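Local coordinates for putative enoyl-CoA hydratase (Streptomyces avermitilis, PDB 3GKB), which belongs to the crotonase-like family and probably acts on acyl-CoA thioesters, as an enoyl-CoA hydratase or a related enzyme, at residues A128-A133 against D203-N208. Sequence-based numbering, arbitrary orientation.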
loop_
_atom_site.group_PDB
_atom_site.type_symbol
_atom_site.label_atom_id
_atom_site.label_comp_id
_atom_site.label_asym_id
_atom_site.label_seq_id
_atom_site.Cartn_x
_atom_site.Cartn_y
_atom_site.Cartn_z
ATOM N N ALA B 128 -0.079 -13.841 9.730
ATOM C CA ALA B 128 -1.382 -14.478 9.523
ATOM C C ALA B 128 -2.065 -13.930 8.265
ATOM O O ALA B 128 -1.786 -12.808 7.824
ATOM C CB ALA B 128 -2.268 -14.293 10.733
ATOM N N ASP B 129 -2.985 -14.707 7.692
ATOM C CA ASP B 129 -3.710 -14.244 6.522
ATOM C C ASP B 129 -4.442 -12.935 6.789
ATOM O O ASP B 129 -4.487 -12.034 5.934
ATOM C CB ASP B 129 -4.710 -15.277 6.006
ATOM C CG ASP B 129 -4.046 -16.545 5.485
ATOM O OD1 ASP B 129 -2.874 -16.514 5.036
ATOM O OD2 ASP B 129 -4.737 -17.598 5.546
ATOM N N MET B 130 -5.029 -12.818 7.982
ATOM C CA MET B 130 -5.726 -11.576 8.337
ATOM C C MET B 130 -5.632 -11.323 9.837
ATOM O O MET B 130 -5.552 -12.279 10.645
ATOM C CB MET B 130 -7.201 -11.550 7.814
ATOM C CG MET B 130 -8.112 -12.709 8.110
ATOM S SD MET B 130 -9.669 -12.827 7.043
ATOM C CE MET B 130 -9.119 -13.762 5.650
ATOM N N ALA B 131 -5.604 -10.041 10.206
ATOM C CA ALA B 131 -5.485 -9.624 11.591
ATOM C C ALA B 131 -6.482 -8.478 11.836
ATOM O O ALA B 131 -6.526 -7.494 11.073
ATOM C CB ALA B 131 -4.094 -9.139 11.894
ATOM N N PHE B 132 -7.241 -8.626 12.909
ATOM C CA PHE B 132 -8.256 -7.654 13.344
ATOM C C PHE B 132 -7.889 -7.255 14.772
ATOM O O PHE B 132 -7.656 -8.138 15.623
ATOM C CB PHE B 132 -9.661 -8.288 13.303
ATOM C CG PHE B 132 -10.058 -8.758 11.921
ATOM C CD1 PHE B 132 -10.360 -7.827 10.938
ATOM C CD2 PHE B 132 -10.039 -10.111 11.568
ATOM C CE1 PHE B 132 -10.705 -8.243 9.632
ATOM C CE2 PHE B 132 -10.391 -10.522 10.276
ATOM C CZ PHE B 132 -10.703 -9.567 9.312
ATOM N N ALA B 133 -7.865 -5.945 15.046
ATOM C CA ALA B 133 -7.373 -5.426 16.328
ATOM C C ALA B 133 -8.358 -4.476 17.020
ATOM O O ALA B 133 -9.100 -3.742 16.366
ATOM C CB ALA B 133 -6.010 -4.716 16.160
ATOM N N ASP B 203 -15.488 -13.844 15.351
ATOM C CA ASP B 203 -16.271 -15.080 15.313
ATOM C C ASP B 203 -17.135 -15.193 14.037
ATOM O O ASP B 203 -17.185 -16.255 13.395
ATOM C CB ASP B 203 -17.112 -15.200 16.576
ATOM C CG ASP B 203 -17.889 -16.505 16.627
ATOM O OD1 ASP B 203 -17.265 -17.588 16.704
ATOM O OD2 ASP B 203 -19.135 -16.438 16.550
ATOM N N ARG B 204 -17.796 -14.103 13.670
ATOM C CA ARG B 204 -18.581 -14.053 12.444
ATOM C C ARG B 204 -17.744 -14.306 11.194
ATOM O O ARG B 204 -18.147 -15.102 10.338
ATOM C CB ARG B 204 -19.296 -12.712 12.290
ATOM C CG ARG B 204 -20.112 -12.607 11.006
ATOM C CD ARG B 204 -20.891 -11.298 10.863
ATOM N NE ARG B 204 -20.016 -10.138 10.697
ATOM C CZ ARG B 204 -19.367 -9.800 9.567
ATOM N NH1 ARG B 204 -19.482 -10.508 8.455
ATOM N NH2 ARG B 204 -18.595 -8.722 9.558
ATOM N N VAL B 205 -16.597 -13.627 11.084
ATOM C CA VAL B 205 -15.709 -13.799 9.918
ATOM C C VAL B 205 -15.259 -15.267 9.850
ATOM O O VAL B 205 -15.337 -15.890 8.803
ATOM C CB VAL B 205 -14.487 -12.860 9.989
ATOM C CG1 VAL B 205 -13.371 -13.313 9.032
ATOM C CG2 VAL B 205 -14.928 -11.387 9.711
ATOM N N ALA B 206 -14.806 -15.817 10.974
ATOM C CA ALA B 206 -14.302 -17.201 11.014
ATOM C C ALA B 206 -15.369 -18.224 10.608
ATOM O O ALA B 206 -15.109 -19.113 9.806
ATOM C CB ALA B 206 -13.699 -17.545 12.405
ATOM N N ARG B 207 -16.559 -18.079 11.157
ATOM C CA ARG B 207 -17.654 -18.992 10.876
ATOM C C ARG B 207 -18.142 -18.849 9.460
ATOM O O ARG B 207 -18.404 -19.852 8.821
ATOM C CB ARG B 207 -18.794 -18.834 11.887
ATOM C CG ARG B 207 -18.389 -19.333 13.302
ATOM C CD ARG B 207 -18.054 -20.850 13.409
ATOM N NE ARG B 207 -19.214 -21.657 13.031
ATOM C CZ ARG B 207 -20.210 -22.015 13.850
ATOM N NH1 ARG B 207 -21.219 -22.728 13.367
ATOM N NH2 ARG B 207 -20.202 -21.675 15.146
ATOM N N ASN B 208 -18.191 -17.619 8.947
ATOM C CA ASN B 208 -18.594 -17.387 7.545
ATOM C C ASN B 208 -17.611 -17.985 6.541
ATOM O O ASN B 208 -18.028 -18.557 5.533
ATOM C CB ASN B 208 -18.799 -15.890 7.261
ATOM C CG ASN B 208 -20.123 -15.356 7.795
ATOM O OD1 ASN B 208 -20.891 -16.087 8.402
ATOM N ND2 ASN B 208 -20.387 -14.065 7.570
#
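CG1 of Val-205 packs against Met-130 and Phe-132 of strand 130-134. This one methyl lies 4.2 Å from SD of Met-130 and 4.3 Å from CE2 of Phe-132. The contact is purely apolar and small, burying 84 Å² over both sides. The three residues are buried, yet the backbones stay well apart: CA of Phe-132 and CA of Val-205 are 10.2 Å from each other. Long side chains bridge that gap from the strand. Met-130 and Phe-132 are two residues apart and emerge on the same face of the sheet. Chi1 of -60° sets CG of Phe-132 anti to its own backbone C, and the ring reaches toward the helix, approaching CG1 obliquely through its CE2 corner.

Asp-203, Arg-204 and Arg-207 form the solvent side of the segment and do not touch the strand. Arg-204 instead makes a salt bridge to Asp-176 of the second subunit. Separately, Thr-174 of the second subunit packs on Val-205.

The contact joins strand 130-134 of the crotonase-fold sheet to helix 195-210, which covers one face of it. Leu-198, Val-202 and Ile-209 of that helix extend the same packing, and Ala-206 rests on strand 55-60. Within the sheet, strand 130-134 runs parallel between strands 108-113 and 191-193.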